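Local coordinates for tetratricopeptide repeat protein (PDB 4R7S) that is of unknown function but, as a helical tetratricopeptide repeat protein, probably serves as a scaffold for binding other proteins, at residues 175-181 and 202-207; 214-219 and 233-237. All blocks are in the same frame, centred on the assembly; numbering follows the deposited sequence.

Contact 1 (175-181 and 202-207); sequences RDWILYE and KVFTES
W177 and E206 lie at the packed heart of the contact: E206 CB sits over one face of the indole, 3.7 Å from the centroid of its six-membered ring, a CH-pi contact. With CG swung beside the backbone N (chi1 -51°), W177 lays its ring against the end of helix 193-206, and S207 CB comes within 3.6 Å of W177 CD1. K202 lays its aliphatic chain across both aromatics: CG lies obliquely 3.8 Å from W177 CZ3 and over one face of Y180, CD is 3.8 Å from Y180 CE2, and CE meets the indole edge. Deeper, V203 CG2 packs on Y180 CB at 3.6 Å, while Y180 OH is tied to P174 O and E181 OE1 to T210.

The outer side is looser. R175 NH2 reaches E206 OE1 at 3.4 Å, a salt bridge with guanidinium and carboxylate planes 82° apart; K202 NZ to E206 OE2, within one segment, is long. A water accepts from R175 NH1, donates to the backbone O of E206 and bonds only weakly to E206 OE1. This joins the start of helix 178-189 to the end of helix 193-206, the antiparallel helical hairpin from which tetratricopeptide repeats are built.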
ATOM      1  N   ARG A 175     -21.903   0.220   4.045  1.00 51.28           N
ATOM      2  CA  ARG A 175     -21.523   1.591   3.733  1.00 51.23           C
ATOM      3  C   ARG A 175     -20.000   1.761   3.688  1.00 53.40           C
ATOM      4  O   ARG A 175     -19.526   2.888   3.584  1.00 52.55           O
ATOM      5  CB  ARG A 175     -22.176   2.581   4.704  1.00 52.47           C
ATOM      6  CG  ARG A 175     -23.639   2.835   4.375  1.00 61.68           C
ATOM      7  CD  ARG A 175     -24.212   3.977   5.194  1.00 73.08           C
ATOM      8  NE  ARG A 175     -25.176   4.759   4.414  1.00 88.70           N
ATOM      9  CZ  ARG A 175     -24.959   5.989   3.952  1.00105.90           C
ATOM     10  NH1 ARG A 175     -23.813   6.612   4.210  1.00 99.90           N
ATOM     11  NH2 ARG A 175     -25.892   6.611   3.244  1.00 90.12           N
ATOM     12  N   ASP A 176     -19.237   0.649   3.720  1.00 48.91           N
ATOM     13  CA  ASP A 176     -17.785   0.697   3.551  1.00 48.47           C
ATOM     14  C   ASP A 176     -17.556   0.704   2.030  1.00 52.99           C
ATOM     15  O   ASP A 176     -17.352  -0.337   1.392  1.00 52.86           O
ATOM     16  CB  ASP A 176     -17.087  -0.477   4.277  1.00 50.18           C
ATOM     17  CG  ASP A 176     -15.561  -0.526   4.165  1.00 57.65           C
ATOM     18  OD1 ASP A 176     -14.957   0.485   3.706  1.00 58.88           O
ATOM     19  OD2 ASP A 176     -14.968  -1.562   4.557  1.00 58.83           O
ATOM     20  N   TRP A 177     -17.646   1.900   1.457  1.00 49.75           N
ATOM     21  CA  TRP A 177     -17.603   2.162   0.029  1.00 49.84           C
ATOM     22  C   TRP A 177     -16.401   1.538  -0.727  1.00 52.66           C
ATOM     23  O   TRP A 177     -16.605   1.069  -1.846  1.00 54.42           O
ATOM     24  CB  TRP A 177     -17.698   3.666  -0.237  1.00 49.13           C
ATOM     25  CG  TRP A 177     -18.858   4.329   0.470  1.00 50.50           C
ATOM     26  CD1 TRP A 177     -18.784   5.321   1.402  1.00 53.57           C
ATOM     27  CD2 TRP A 177     -20.252   3.978   0.370  1.00 50.34           C
ATOM     28  NE1 TRP A 177     -20.042   5.659   1.836  1.00 53.22           N
ATOM     29  CE2 TRP A 177     -20.962   4.843   1.228  1.00 54.65           C
ATOM     30  CE3 TRP A 177     -20.976   3.062  -0.411  1.00 51.64           C
ATOM     31  CZ2 TRP A 177     -22.356   4.782   1.369  1.00 54.60           C
ATOM     32  CZ3 TRP A 177     -22.360   3.023  -0.296  1.00 53.38           C
ATOM     33  CH2 TRP A 177     -23.036   3.875   0.587  1.00 54.38           C
ATOM     34  N   ILE A 178     -15.217   1.447  -0.124  1.00 45.35           N
ATOM     35  CA  ILE A 178     -14.030   0.883  -0.788  1.00 44.14           C
ATOM     36  C   ILE A 178     -14.216  -0.613  -1.161  1.00 46.10           C
ATOM     37  O   ILE A 178     -13.481  -1.156  -1.997  1.00 44.83           O
ATOM     38  CB  ILE A 178     -12.757   1.131   0.078  1.00 47.44           C
ATOM     39  CG1 ILE A 178     -11.496   1.264  -0.773  1.00 48.32           C
ATOM     40  CG2 ILE A 178     -12.584   0.128   1.212  1.00 48.20           C
ATOM     41  CD1 ILE A 178     -11.467   2.520  -1.721  1.00 60.39           C
ATOM     42  N   LEU A 179     -15.199  -1.265  -0.538  1.00 42.56           N
ATOM     43  CA  LEU A 179     -15.528  -2.651  -0.847  1.00 41.29           C
ATOM     44  C   LEU A 179     -16.236  -2.726  -2.208  1.00 42.79           C
ATOM     45  O   LEU A 179     -16.028  -3.678  -2.952  1.00 41.84           O
ATOM     46  CB  LEU A 179     -16.408  -3.266   0.249  1.00 40.71           C
ATOM     47  CG  LEU A 179     -15.815  -3.406   1.647  1.00 43.56           C
ATOM     48  CD1 LEU A 179     -16.884  -3.836   2.629  1.00 42.84           C
ATOM     49  CD2 LEU A 179     -14.657  -4.394   1.665  1.00 43.18           C
ATOM     50  N   TYR A 180     -17.054  -1.710  -2.531  1.00 39.47           N
ATOM     51  CA  TYR A 180     -17.788  -1.627  -3.797  1.00 38.79           C
ATOM     52  C   TYR A 180     -16.820  -1.421  -4.957  1.00 40.98           C
ATOM     53  O   TYR A 180     -17.091  -1.874  -6.062  1.00 40.03           O
ATOM     54  CB  TYR A 180     -18.825  -0.505  -3.759  1.00 40.36           C
ATOM     55  CG  TYR A 180     -19.997  -0.758  -2.844  1.00 42.50           C
ATOM     56  CD1 TYR A 180     -19.925  -0.452  -1.489  1.00 44.85           C
ATOM     57  CD2 TYR A 180     -21.207  -1.236  -3.341  1.00 43.37           C
ATOM     58  CE1 TYR A 180     -21.012  -0.658  -0.636  1.00 45.40           C
ATOM     59  CE2 TYR A 180     -22.308  -1.431  -2.503  1.00 44.50           C
ATOM     60  CZ  TYR A 180     -22.203  -1.147  -1.147  1.00 53.04           C
ATOM     61  OH  TYR A 180     -23.270  -1.345  -0.295  1.00 54.79           O
ATOM     62  N   GLU A 181     -15.682  -0.775  -4.686  1.00 38.00           N
ATOM     63  CA  GLU A 181     -14.587  -0.534  -5.633  1.00 37.57           C
ATOM     64  C   GLU A 181     -13.888  -1.856  -5.985  1.00 39.84           C
ATOM     65  O   GLU A 181     -13.525  -2.076  -7.149  1.00 40.01           O
ATOM     66  CB  GLU A 181     -13.577   0.475  -5.066  1.00 38.38           C
ATOM     67  CG  GLU A 181     -14.119   1.901  -4.990  1.00 44.04           C
ATOM     68  CD  GLU A 181     -13.103   3.027  -5.092  1.00 59.22           C
ATOM     69  OE1 GLU A 181     -11.904   2.738  -5.322  1.00 51.46           O
ATOM     70  OE2 GLU A 181     -13.511   4.205  -4.959  1.00 50.39           O
ATOM     71  N   LYS A 202     -22.759   3.690  -7.246  1.00 43.68           N
ATOM     72  CA  LYS A 202     -23.028   3.758  -5.818  1.00 43.75           C
ATOM     73  C   LYS A 202     -21.950   4.587  -5.117  1.00 45.53           C
ATOM     74  O   LYS A 202     -22.279   5.443  -4.310  1.00 45.75           O
ATOM     75  CB  LYS A 202     -23.151   2.340  -5.208  1.00 46.57           C
ATOM     76  CG  LYS A 202     -23.685   2.345  -3.777  1.00 58.35           C
ATOM     77  CD  LYS A 202     -24.746   1.281  -3.539  1.00 70.80           C
ATOM     78  CE  LYS A 202     -25.415   1.442  -2.184  1.00 83.42           C
ATOM     79  NZ  LYS A 202     -26.284   2.657  -2.101  1.00 89.83           N
ATOM     80  N   VAL A 203     -20.682   4.357  -5.453  1.00 41.00           N
ATOM     81  CA  VAL A 203     -19.538   5.039  -4.856  1.00 39.97           C
ATOM     82  C   VAL A 203     -19.545   6.518  -5.257  1.00 48.19           C
ATOM     83  O   VAL A 203     -19.310   7.394  -4.421  1.00 48.77           O
ATOM     84  CB  VAL A 203     -18.211   4.363  -5.265  1.00 41.76           C
ATOM     85  CG1 VAL A 203     -17.029   4.964  -4.498  1.00 41.95           C
ATOM     86  CG2 VAL A 203     -18.282   2.865  -5.047  1.00 40.92           C
ATOM     87  N   PHE A 204     -19.805   6.785  -6.544  1.00 45.42           N
ATOM     88  CA  PHE A 204     -19.836   8.134  -7.079  1.00 45.21           C
ATOM     89  C   PHE A 204     -20.946   8.934  -6.447  1.00 49.99           C
ATOM     90  O   PHE A 204     -20.730  10.106  -6.171  1.00 51.37           O
ATOM     91  CB  PHE A 204     -19.989   8.119  -8.606  1.00 46.74           C
ATOM     92  CG  PHE A 204     -18.680   8.148  -9.365  1.00 48.11           C
ATOM     93  CD1 PHE A 204     -18.014   6.972  -9.681  1.00 50.08           C
ATOM     94  CD2 PHE A 204     -18.131   9.353  -9.793  1.00 50.84           C
ATOM     95  CE1 PHE A 204     -16.801   7.000 -10.374  1.00 50.50           C
ATOM     96  CE2 PHE A 204     -16.926   9.379 -10.497  1.00 53.38           C
ATOM     97  CZ  PHE A 204     -16.266   8.200 -10.779  1.00 50.93           C
ATOM     98  N   THR A 205     -22.100   8.305  -6.155  1.00 46.33           N
ATOM     99  CA  THR A 205     -23.257   8.994  -5.575  1.00 46.69           C
ATOM    100  C   THR A 205     -23.080   9.277  -4.068  1.00 51.54           C
ATOM    101  O   THR A 205     -23.478  10.350  -3.600  1.00 51.83           O
ATOM    102  CB  THR A 205     -24.541   8.174  -5.842  1.00 52.45           C
ATOM    103  OG1 THR A 205     -24.582   7.817  -7.231  1.00 53.27           O
ATOM    104  CG2 THR A 205     -25.837   8.928  -5.473  1.00 45.54           C
ATOM    105  N   GLU A 206     -22.488   8.333  -3.329  1.00 47.75           N
ATOM    106  CA  GLU A 206     -22.386   8.370  -1.875  1.00 47.98           C
ATOM    107  C   GLU A 206     -21.032   8.746  -1.288  1.00 50.23           C
ATOM    108  O   GLU A 206     -20.954   8.961  -0.077  1.00 49.95           O
ATOM    109  CB  GLU A 206     -22.738   6.978  -1.326  1.00 49.36           C
ATOM    110  CG  GLU A 206     -24.126   6.477  -1.697  1.00 61.30           C
ATOM    111  CD  GLU A 206     -25.287   6.940  -0.844  1.00 87.92           C
ATOM    112  OE1 GLU A 206     -25.075   7.695   0.135  1.00 89.17           O
ATOM    113  OE2 GLU A 206     -26.426   6.537  -1.168  1.00 89.01           O
ATOM    114  N   SER A 207     -19.967   8.769  -2.091  1.00 45.79           N
ATOM    115  CA  SER A 207     -18.624   8.993  -1.561  1.00 45.27           C
ATOM    116  C   SER A 207     -17.735   9.775  -2.582  1.00 51.42           C
ATOM    117  O   SER A 207     -18.250  10.455  -3.472  1.00 50.97           O
ATOM    118  CB  SER A 207     -18.024   7.628  -1.197  1.00 47.37           C
ATOM    119  OG  SER A 207     -16.659   7.615  -0.812  1.00 54.98           O
TER
HETATM  120  O   HOH W   1     -22.950   9.034   2.311  1.00 51.68           O

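Contact 2 (214-219 and 233-237)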
ATOM      1  N   TYR A 214     -11.821   5.887 -11.332  1.00 41.79           N
ATOM      2  CA  TYR A 214     -11.999   6.714 -12.531  1.00 41.54           C
ATOM      3  C   TYR A 214     -11.448   5.950 -13.735  1.00 44.09           C
ATOM      4  O   TYR A 214     -12.104   5.925 -14.770  1.00 43.20           O
ATOM      5  CB  TYR A 214     -11.347   8.097 -12.390  1.00 43.84           C
ATOM      6  CG  TYR A 214     -12.222   9.140 -11.726  1.00 46.55           C
ATOM      7  CD1 TYR A 214     -13.160   9.861 -12.461  1.00 48.68           C
ATOM      8  CD2 TYR A 214     -12.089   9.431 -10.372  1.00 47.69           C
ATOM      9  CE1 TYR A 214     -13.979  10.818 -11.855  1.00 49.38           C
ATOM     10  CE2 TYR A 214     -12.889  10.401  -9.756  1.00 48.98           C
ATOM     11  CZ  TYR A 214     -13.819  11.109 -10.508  1.00 58.17           C
ATOM     12  OH  TYR A 214     -14.573  12.109  -9.928  1.00 59.10           O
ATOM     13  N   VAL A 215     -10.297   5.244 -13.572  1.00 41.16           N
ATOM     14  CA  VAL A 215      -9.708   4.399 -14.636  1.00 40.78           C
ATOM     15  C   VAL A 215     -10.715   3.297 -14.990  1.00 44.00           C
ATOM     16  O   VAL A 215     -11.018   3.113 -16.165  1.00 43.58           O
ATOM     17  CB  VAL A 215      -8.317   3.813 -14.257  1.00 44.41           C
ATOM     18  CG1 VAL A 215      -7.897   2.678 -15.197  1.00 44.24           C
ATOM     19  CG2 VAL A 215      -7.256   4.895 -14.230  1.00 44.14           C
ATOM     20  N   LEU A 216     -11.268   2.617 -13.956  1.00 40.56           N
ATOM     21  CA  LEU A 216     -12.263   1.555 -14.080  1.00 39.31           C
ATOM     22  C   LEU A 216     -13.503   2.043 -14.843  1.00 42.79           C
ATOM     23  O   LEU A 216     -13.897   1.394 -15.822  1.00 43.07           O
ATOM     24  CB  LEU A 216     -12.661   0.986 -12.703  1.00 38.89           C
ATOM     25  CG  LEU A 216     -13.411  -0.365 -12.763  1.00 43.48           C
ATOM     26  CD1 LEU A 216     -12.572  -1.458 -13.459  1.00 43.74           C
ATOM     27  CD2 LEU A 216     -13.860  -0.815 -11.397  1.00 44.08           C
ATOM     28  N   ARG A 217     -14.084   3.193 -14.440  1.00 38.06           N
ATOM     29  CA  ARG A 217     -15.213   3.761 -15.179  1.00 37.67           C
ATOM     30  C   ARG A 217     -14.802   4.162 -16.625  1.00 41.06           C
ATOM     31  O   ARG A 217     -15.594   4.001 -17.561  1.00 41.86           O
ATOM     32  CB  ARG A 217     -15.811   4.967 -14.449  1.00 36.75           C
ATOM     33  CG  ARG A 217     -17.202   5.303 -15.001  1.00 39.36           C
ATOM     34  CD  ARG A 217     -17.922   6.299 -14.149  1.00 46.25           C
ATOM     35  NE  ARG A 217     -17.302   7.614 -14.243  1.00 46.77           N
ATOM     36  CZ  ARG A 217     -17.849   8.718 -13.765  1.00 55.43           C
ATOM     37  NH1 ARG A 217     -19.018   8.670 -13.139  1.00 38.98           N
ATOM     38  NH2 ARG A 217     -17.229   9.884 -13.899  1.00 45.06           N
ATOM     39  N   GLY A 218     -13.582   4.653 -16.790  1.00 36.30           N
ATOM     40  CA  GLY A 218     -13.074   5.052 -18.101  1.00 37.50           C
ATOM     41  C   GLY A 218     -12.939   3.874 -19.047  1.00 42.28           C
ATOM     42  O   GLY A 218     -13.336   3.949 -20.218  1.00 42.00           O
ATOM     43  N   LYS A 219     -12.429   2.748 -18.508  1.00 37.96           N
ATOM     44  CA  LYS A 219     -12.231   1.506 -19.239  1.00 36.68           C
ATOM     45  C   LYS A 219     -13.559   0.923 -19.685  1.00 41.53           C
ATOM     46  O   LYS A 219     -13.649   0.381 -20.800  1.00 41.64           O
ATOM     47  CB  LYS A 219     -11.464   0.513 -18.389  1.00 37.69           C
ATOM     48  CG  LYS A 219      -9.960   0.698 -18.445  1.00 39.01           C
ATOM     49  CD  LYS A 219      -9.307  -0.528 -17.859  1.00 43.48           C
ATOM     50  CE  LYS A 219      -7.878  -0.313 -17.444  1.00 47.56           C
ATOM     51  NZ  LYS A 219      -7.549  -1.135 -16.245  1.00 43.94           N
ATOM     52  N   ASP A 233     -12.578  10.805 -17.855  1.00 42.66           N
ATOM     53  CA  ASP A 233     -12.294  10.007 -16.669  1.00 41.74           C
ATOM     54  C   ASP A 233     -10.792   9.695 -16.550  1.00 44.00           C
ATOM     55  O   ASP A 233     -10.236   9.836 -15.451  1.00 42.49           O
ATOM     56  CB  ASP A 233     -13.125   8.711 -16.680  1.00 43.92           C
ATOM     57  CG  ASP A 233     -14.556   8.846 -16.178  1.00 50.45           C
ATOM     58  OD1 ASP A 233     -14.928   9.954 -15.705  1.00 49.21           O
ATOM     59  OD2 ASP A 233     -15.295   7.850 -16.239  1.00 55.19           O
ATOM     60  N   PHE A 234     -10.121   9.317 -17.677  1.00 39.85           N
ATOM     61  CA  PHE A 234      -8.676   9.051 -17.646  1.00 38.96           C
ATOM     62  C   PHE A 234      -7.907  10.310 -17.253  1.00 47.35           C
ATOM     63  O   PHE A 234      -7.007  10.220 -16.409  1.00 48.00           O
ATOM     64  CB  PHE A 234      -8.167   8.497 -18.984  1.00 39.90           C
ATOM     65  CG  PHE A 234      -8.706   7.139 -19.392  1.00 39.30           C
ATOM     66  CD1 PHE A 234      -8.970   6.155 -18.436  1.00 41.06           C
ATOM     67  CD2 PHE A 234      -8.918   6.833 -20.729  1.00 40.49           C
ATOM     68  CE1 PHE A 234      -9.469   4.904 -18.812  1.00 41.03           C
ATOM     69  CE2 PHE A 234      -9.420   5.583 -21.104  1.00 43.43           C
ATOM     70  CZ  PHE A 234      -9.698   4.626 -20.142  1.00 40.79           C
ATOM     71  N   LYS A 235      -8.309  11.496 -17.792  1.00 44.86           N
ATOM     72  CA  LYS A 235      -7.679  12.775 -17.429  1.00 45.03           C
ATOM     73  C   LYS A 235      -7.846  13.061 -15.936  1.00 47.02           C
ATOM     74  O   LYS A 235      -6.870  13.403 -15.259  1.00 45.52           O
ATOM     75  CB  LYS A 235      -8.248  13.931 -18.256  1.00 48.12           C
ATOM     76  CG  LYS A 235      -7.488  14.162 -19.551  1.00 55.25           C
ATOM     77  CD  LYS A 235      -8.410  14.639 -20.653  1.00 60.79           C
ATOM     78  CE  LYS A 235      -7.668  15.002 -21.925  1.00 78.71           C
ATOM     79  NZ  LYS A 235      -6.932  16.297 -21.813  1.00 91.31           N
ATOM     80  N   LYS A 236      -9.065  12.834 -15.412  1.00 43.63           N
ATOM     81  CA  LYS A 236      -9.377  13.031 -14.002  1.00 42.94           C
ATOM     82  C   LYS A 236      -8.490  12.121 -13.096  1.00 49.05           C
ATOM     83  O   LYS A 236      -7.933  12.615 -12.106  1.00 49.18           O
ATOM     84  CB  LYS A 236     -10.876  12.814 -13.741  1.00 43.04           C
ATOM     85  CG  LYS A 236     -11.297  13.006 -12.269  1.00 51.38           C
ATOM     86  CD  LYS A 236     -11.132  14.421 -11.736  1.00 61.81           C
ATOM     87  CE  LYS A 236     -11.238  14.458 -10.229  1.00 67.33           C
ATOM     88  NZ  LYS A 236     -11.066  15.838  -9.712  1.00 75.97           N
ATOM     89  N   ALA A 237      -8.335  10.827 -13.462  1.00 45.60           N
ATOM     90  CA  ALA A 237      -7.477   9.879 -12.735  1.00 46.01           C
ATOM     91  C   ALA A 237      -5.991  10.326 -12.783  1.00 52.98           C
ATOM     92  O   ALA A 237      -5.281  10.174 -11.789  1.00 53.22           O
ATOM     93  CB  ALA A 237      -7.628   8.472 -13.310  1.00 45.88           C
TER
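R217 grips D233 side-on with two nitrogens, NE to OD2 at 2.8 Å and NH2 to OD1 at 2.9 Å. Guanidinium and carboxylate lie 13° from coplanar, and both oxygens are met on their syn sides; the NH2 bond is the straighter, at 164°. This two-point hold fixes the rotation of the carboxylate, whose OD2 also forms a salt bridge with K221. R217 gets there by setting CG anti to the backbone N (chi1 -164°) and bending at chi3.

D233 OD1 also lies at the edge of the Y214 ring. One face of that ring is taken by K236, whose CG stands 3.5 Å from the centroid in a CH-pi contact. A237 CB then fits against Y214 CB and, at 3.7 Å, V215 CG2. F234 CE1 and CZ meet the backbone, V215 O at the ring edge and G218 C obliquely, 3.5 Å from CZ; with no side chain at G218, the ring can come this close.

The two helix segments run antiparallel, their axes 8.1 Å apart. Helix 244-252 packs on V215 and F234 through L250, and helices 178-189 and 193-206 meet L216 on the side away from helix 227-238.

Overall arrangement
Both contacts join helices that follow each other in the chain, and they lie in series, their centres about 16 Å apart on the same side of the chain's centre. Helices 193-206 and 211-223 carry one segment each and pack together, so the two contacts touch directly: F204 meets the guanidinium of R217 in a cation-pi interaction and the ring of Y214 edge-to-face. Both are partly buried, but contact 2 has more buried residues, and its charge pair is short and two-pointed, whereas contact 1 takes in a loop and a helix end, with a looser salt-bridge network at its rim, its water linking R175 chiefly to backbone. Aliphatic stretches of lysine against aromatic rings are common to both.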